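Glucose/sorbosone dehydrogenases (Escherichia coli K12, PDB 2G8S) belongs to the glucose/sorbosone dehydrogenase family and folds as a six-bladed beta-propeller that carries a bound calcium ion. Local coordinates at residues W212-G217 / P271-M276; G221-I226 / E261-Y266. One frame throughout, in Å; residues are numbered along the deposited sequence.

Contact 1: W212-G217 / P271-M276. With EDO (1,2-ethanediol), chain E.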
# COMPACT_ATOMS: atom_id res chain seq x y z
N TRP A 212 -4.03 -7.84 -6.14
CA TRP A 212 -3.19 -7.08 -7.08
C TRP A 212 -2.32 -6.10 -6.32
O TRP A 212 -2.73 -5.57 -5.28
CB TRP A 212 -4.06 -6.28 -8.06
CG TRP A 212 -4.78 -7.10 -9.12
CD1 TRP A 212 -5.26 -8.38 -9.01
CD2 TRP A 212 -5.15 -6.65 -10.43
NE1 TRP A 212 -5.88 -8.77 -10.19
CE2 TRP A 212 -5.83 -7.72 -11.07
CE3 TRP A 212 -4.98 -5.45 -11.13
CZ2 TRP A 212 -6.33 -7.62 -12.39
CZ3 TRP A 212 -5.47 -5.35 -12.43
CH2 TRP A 212 -6.13 -6.43 -13.05
N LEU A 213 -1.12 -5.86 -6.81
CA LEU A 213 -0.27 -4.86 -6.19
C LEU A 213 0.39 -3.99 -7.23
O LEU A 213 0.47 -4.37 -8.41
CB LEU A 213 0.78 -5.49 -5.28
CG LEU A 213 1.95 -6.32 -5.77
CD1 LEU A 213 3.05 -5.50 -6.45
CD2 LEU A 213 2.55 -7.04 -4.56
N ASN A 214 0.87 -2.83 -6.79
CA ASN A 214 1.69 -2.01 -7.66
C ASN A 214 3.01 -1.66 -6.99
O ASN A 214 3.18 -1.83 -5.77
CB ASN A 214 0.93 -0.77 -8.18
CG ASN A 214 0.71 0.29 -7.12
OD1 ASN A 214 1.58 0.55 -6.28
ND2 ASN A 214 -0.44 0.95 -7.19
N GLU A 215 3.95 -1.19 -7.80
CA GLU A 215 5.27 -0.86 -7.27
C GLU A 215 5.96 0.23 -8.06
O GLU A 215 5.73 0.37 -9.27
CB GLU A 215 6.17 -2.09 -7.13
CG GLU A 215 6.39 -2.89 -8.38
CD GLU A 215 7.25 -4.12 -8.10
OE1 GLU A 215 8.45 -3.93 -7.81
OE2 GLU A 215 6.73 -5.26 -8.18
N HIS A 216 6.80 0.99 -7.37
CA HIS A 216 7.63 1.99 -8.03
C HIS A 216 8.82 1.34 -8.70
O HIS A 216 9.54 0.55 -8.09
CB HIS A 216 8.17 3.00 -7.02
CG HIS A 216 7.14 3.92 -6.48
ND1 HIS A 216 7.41 4.85 -5.50
CD2 HIS A 216 5.82 4.06 -6.78
CE1 HIS A 216 6.31 5.53 -5.22
NE2 HIS A 216 5.33 5.06 -5.98
N GLY A 217 9.05 1.72 -9.95
CA GLY A 217 10.31 1.43 -10.62
C GLY A 217 11.30 2.53 -10.29
O GLY A 217 10.95 3.50 -9.61
N PRO A 271 4.57 7.07 -13.22
CA PRO A 271 3.70 7.99 -12.49
C PRO A 271 4.07 8.11 -11.01
O PRO A 271 3.62 9.06 -10.34
CB PRO A 271 2.31 7.32 -12.59
CG PRO A 271 2.43 6.28 -13.67
CD PRO A 271 3.85 5.84 -13.61
N ALA A 272 4.88 7.17 -10.52
CA ALA A 272 5.11 6.90 -9.09
C ALA A 272 3.77 6.52 -8.46
O ALA A 272 3.19 7.23 -7.62
CB ALA A 272 5.78 8.09 -8.37
N VAL A 273 3.29 5.36 -8.90
CA VAL A 273 1.98 4.84 -8.54
C VAL A 273 1.85 4.66 -7.03
O VAL A 273 2.83 4.31 -6.35
CB VAL A 273 1.68 3.50 -9.27
CG1 VAL A 273 1.52 3.74 -10.77
CG2 VAL A 273 2.77 2.45 -9.00
N SER A 274 0.65 4.89 -6.51
CA SER A 274 0.43 4.83 -5.07
C SER A 274 -0.84 4.02 -4.74
O SER A 274 -1.08 2.98 -5.34
CB SER A 274 0.42 6.25 -4.48
OG SER A 274 -0.62 7.01 -5.06
N GLY A 275 -1.63 4.46 -3.77
CA GLY A 275 -2.82 3.71 -3.40
C GLY A 275 -3.75 3.44 -4.57
O GLY A 275 -3.90 4.31 -5.44
N MSE A 276 -4.37 2.26 -4.57
CA MSE A 276 -5.24 1.76 -5.65
C MSE A 276 -6.59 1.31 -5.11
O MSE A 276 -6.66 0.77 -4.00
CB MSE A 276 -4.68 0.49 -6.26
CG MSE A 276 -3.35 0.55 -6.84
SE MSE A 276 -3.34 -0.94 -7.95
CE MSE A 276 -3.10 -2.39 -6.70
C1 EDO E . 9.90 -2.64 -10.25
O1 EDO E . 10.32 -3.92 -9.72
C2 EDO E . 11.03 -2.07 -11.10
O2 EDO E . 11.43 -3.03 -12.07
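Two successive blades of the beta-propeller meet where Asn214 and His216, on strand 210-216, reach across to Val273 and Ser274 at the start of strand 273-279. The two strands lie in adjacent blades, their axes 6.5 Å apart and nearly antiparallel at 158°, with no backbone hydrogen bond between these segments; side chains bridge the gap. Asn214 makes the central bond: ND2 gives a hydrogen to the backbone O of Ser274 at 2.8 Å, almost dead straight and lying in both the amide plane and the carbonyl plane. With its CB already directed at the next blade, CG between backbone N and carbonyl carbon (chi1 73°) sets ND2 against Ser274 O, while OD1 accepts from Gly201 N in strand 198-205. With both ends of the amide bonded, its rotation is fixed, and Val273 passes it in the opposite direction, CG2 3.5 Å from Asn214 OD1. His216 comes in edge first: NE2 makes a weak, bent hydrogen bond to Val273 O at 2.6 Å. Ala272 CB lies over one face of that imidazole, offset toward its rim, in a CH-pi contact. At the other end Met276, a selenomethionine with two conformers, in one of them bends at chi3 (-76°) to bring CE to 3.5 Å from Trp212 O. Glu215 points away from this interface, and its OE1 takes hydrogen bonds from Arg197 N and, at 2.7 Å, from O1 of 1,2-ethanediol, probably from the crystallisation liquor.

Contact 2: G221-I226 / E261-Y266; sequences GDEINI and EQPVFY. With CA (calcium ion), chain C.
Glu223 crosses the ring of Pro263 at a slant, CB to CB 3.8 Å, and its chain, extended at chi2 (-177°), carries the carboxylate past the proline to the calcium ion, which OE1 and OE2 grip at 2.5 Å each. Four waters and Tyr233 O bring the coordinating oxygens to seven. Asn225 lies beside Pro263 and points the same way. It is a second-shell residue: ND2 gives OE1 of Glu223 a hydrogen bond of 2.8 Å on the anti side of the carboxylate, and OD1 accepts from a calcium-bound water that also donates to Glu261 O. On the face that carries Ile224 and Phe265, Ile224 crosses the bulge residue Val264 at about a right angle, CG2 to CG2 3.8 Å, while its CD1 reaches Phe265 CB. Ile226 CD1 presses on Val264 CG1 at 3.6 Å. The backbones join antiparallel: Ile224 N bonds to Phe265 O at 2.9 Å, whereas Ile224 O receives Val264 N and, weakly, Phe265 N, a classic beta bulge. Strand 222-225 runs between strand 210-216 and the outermost strand 265-267, and Ile224 and Phe265 both touch Val311 of strand 310-317 in the next sheet.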
# COMPACT_ATOMS: atom_id res chain seq x y z
N GLY A 221 9.44 2.23 -15.14
CA GLY A 221 9.28 0.83 -14.83
C GLY A 221 8.33 0.53 -13.69
O GLY A 221 8.36 -0.57 -13.13
N ASP A 222 7.46 1.49 -13.33
CA ASP A 222 6.39 1.17 -12.37
C ASP A 222 5.57 0.01 -12.91
O ASP A 222 5.45 -0.15 -14.13
CB ASP A 222 5.44 2.36 -12.16
CG ASP A 222 6.05 3.49 -11.34
OD1 ASP A 222 7.28 3.52 -11.10
OD2 ASP A 222 5.26 4.38 -10.95
N GLU A 223 5.01 -0.80 -12.01
CA GLU A 223 4.30 -2.03 -12.39
C GLU A 223 3.00 -2.24 -11.63
O GLU A 223 2.85 -1.77 -10.50
CB GLU A 223 5.18 -3.25 -12.10
CG GLU A 223 6.45 -3.37 -12.92
CD GLU A 223 7.22 -4.65 -12.60
OE1 GLU A 223 6.86 -5.37 -11.63
OE2 GLU A 223 8.19 -4.95 -13.34
N ILE A 224 2.08 -2.96 -12.27
CA ILE A 224 1.00 -3.67 -11.59
C ILE A 224 1.28 -5.16 -11.74
O ILE A 224 1.49 -5.64 -12.86
CB ILE A 224 -0.38 -3.39 -12.20
CG1 ILE A 224 -0.70 -1.90 -12.17
CG2 ILE A 224 -1.46 -4.20 -11.46
CD1 ILE A 224 -1.99 -1.52 -12.92
N ASN A 225 1.34 -5.87 -10.61
CA ASN A 225 1.49 -7.32 -10.60
C ASN A 225 0.28 -8.01 -9.98
O ASN A 225 -0.43 -7.42 -9.14
CB ASN A 225 2.75 -7.71 -9.83
CG ASN A 225 4.01 -7.31 -10.56
OD1 ASN A 225 4.27 -7.82 -11.63
ND2 ASN A 225 4.78 -6.39 -9.98
N ILE A 226 0.07 -9.27 -10.38
CA ILE A 226 -0.91 -10.16 -9.75
C ILE A 226 -0.11 -11.29 -9.09
O ILE A 226 0.15 -12.33 -9.71
CB ILE A 226 -1.97 -10.72 -10.74
CG1 ILE A 226 -2.62 -9.59 -11.55
CG2 ILE A 226 -3.00 -11.57 -10.00
CD1 ILE A 226 -3.54 -10.08 -12.66
N GLU A 261 8.37 -13.54 -13.29
CA GLU A 261 7.01 -13.24 -13.74
C GLU A 261 6.90 -11.79 -14.18
O GLU A 261 7.38 -10.88 -13.50
CB GLU A 261 6.04 -13.47 -12.59
CG GLU A 261 5.88 -14.92 -12.20
CD GLU A 261 5.17 -15.70 -13.30
OE1 GLU A 261 3.97 -15.44 -13.54
OE2 GLU A 261 5.81 -16.54 -13.93
N GLN A 262 6.21 -11.59 -15.31
CA GLN A 262 5.95 -10.26 -15.84
C GLN A 262 4.80 -9.56 -15.12
O GLN A 262 3.87 -10.21 -14.61
CB GLN A 262 5.66 -10.34 -17.34
CG GLN A 262 6.90 -10.54 -18.20
CD GLN A 262 7.82 -9.34 -18.15
OE1 GLN A 262 7.44 -8.23 -18.50
NE2 GLN A 262 9.04 -9.56 -17.67
N PRO A 263 4.84 -8.21 -15.10
CA PRO A 263 3.68 -7.46 -14.60
C PRO A 263 2.55 -7.51 -15.63
O PRO A 263 2.79 -7.83 -16.80
CB PRO A 263 4.22 -6.03 -14.51
CG PRO A 263 5.26 -5.97 -15.61
CD PRO A 263 5.93 -7.33 -15.56
N VAL A 264 1.33 -7.21 -15.20
CA VAL A 264 0.23 -7.11 -16.13
C VAL A 264 0.15 -5.72 -16.76
O VAL A 264 -0.56 -5.52 -17.74
CB VAL A 264 -1.13 -7.53 -15.52
CG1 VAL A 264 -1.07 -8.98 -15.06
CG2 VAL A 264 -1.53 -6.61 -14.36
N PHE A 265 0.86 -4.76 -16.18
CA PHE A 265 0.99 -3.42 -16.75
C PHE A 265 2.29 -2.81 -16.27
O PHE A 265 2.71 -3.03 -15.13
CB PHE A 265 -0.19 -2.53 -16.32
CG PHE A 265 -0.43 -1.36 -17.23
CD1 PHE A 265 -1.28 -1.49 -18.32
CD2 PHE A 265 0.20 -0.14 -17.01
CE1 PHE A 265 -1.50 -0.42 -19.19
CE2 PHE A 265 -0.01 0.94 -17.88
CZ PHE A 265 -0.86 0.80 -18.96
N TYR A 266 2.94 -2.04 -17.14
CA TYR A 266 4.09 -1.26 -16.71
C TYR A 266 4.08 0.10 -17.40
O TYR A 266 3.46 0.28 -18.45
CB TYR A 266 5.42 -2.00 -16.95
CG TYR A 266 5.63 -2.41 -18.39
CD1 TYR A 266 6.26 -1.56 -19.30
CD2 TYR A 266 5.17 -3.65 -18.84
CE1 TYR A 266 6.43 -1.94 -20.63
CE2 TYR A 266 5.33 -4.04 -20.16
CZ TYR A 266 5.96 -3.19 -21.05
OH TYR A 266 6.11 -3.59 -22.35
CA CA C . 8.78 -6.93 -11.90
O HOH W 1 6.83 -8.32 -12.49
O HOH W 2 1.68 -10.14 -12.61
O HOH W 3 10.91 -5.95 -11.58
O HOH W 4 8.59 -6.70 -9.53
O HOH W 5 9.73 -7.62 -13.94

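Overall arrangement
Coming from the N terminus, the chain passes through 212-217, turns, and returns along 221-226 as the neighbouring strand, with Leu213 O bonded to Asn225 N. It then makes a long excursion without helix or strand until 261-266 pairs back on 221-226, so contact 2 closes that loop. A few residues later 271-276 begins the following sheet and packs on 212-217, so contact 1 closes the wider loop and encloses contact 2. Contact 2 completes one sheet at its outer edge; contact 1 joins that sheet to the next. Asp222 links the two: OD1 accepts from Gly217 N and OD2 from Val273 N.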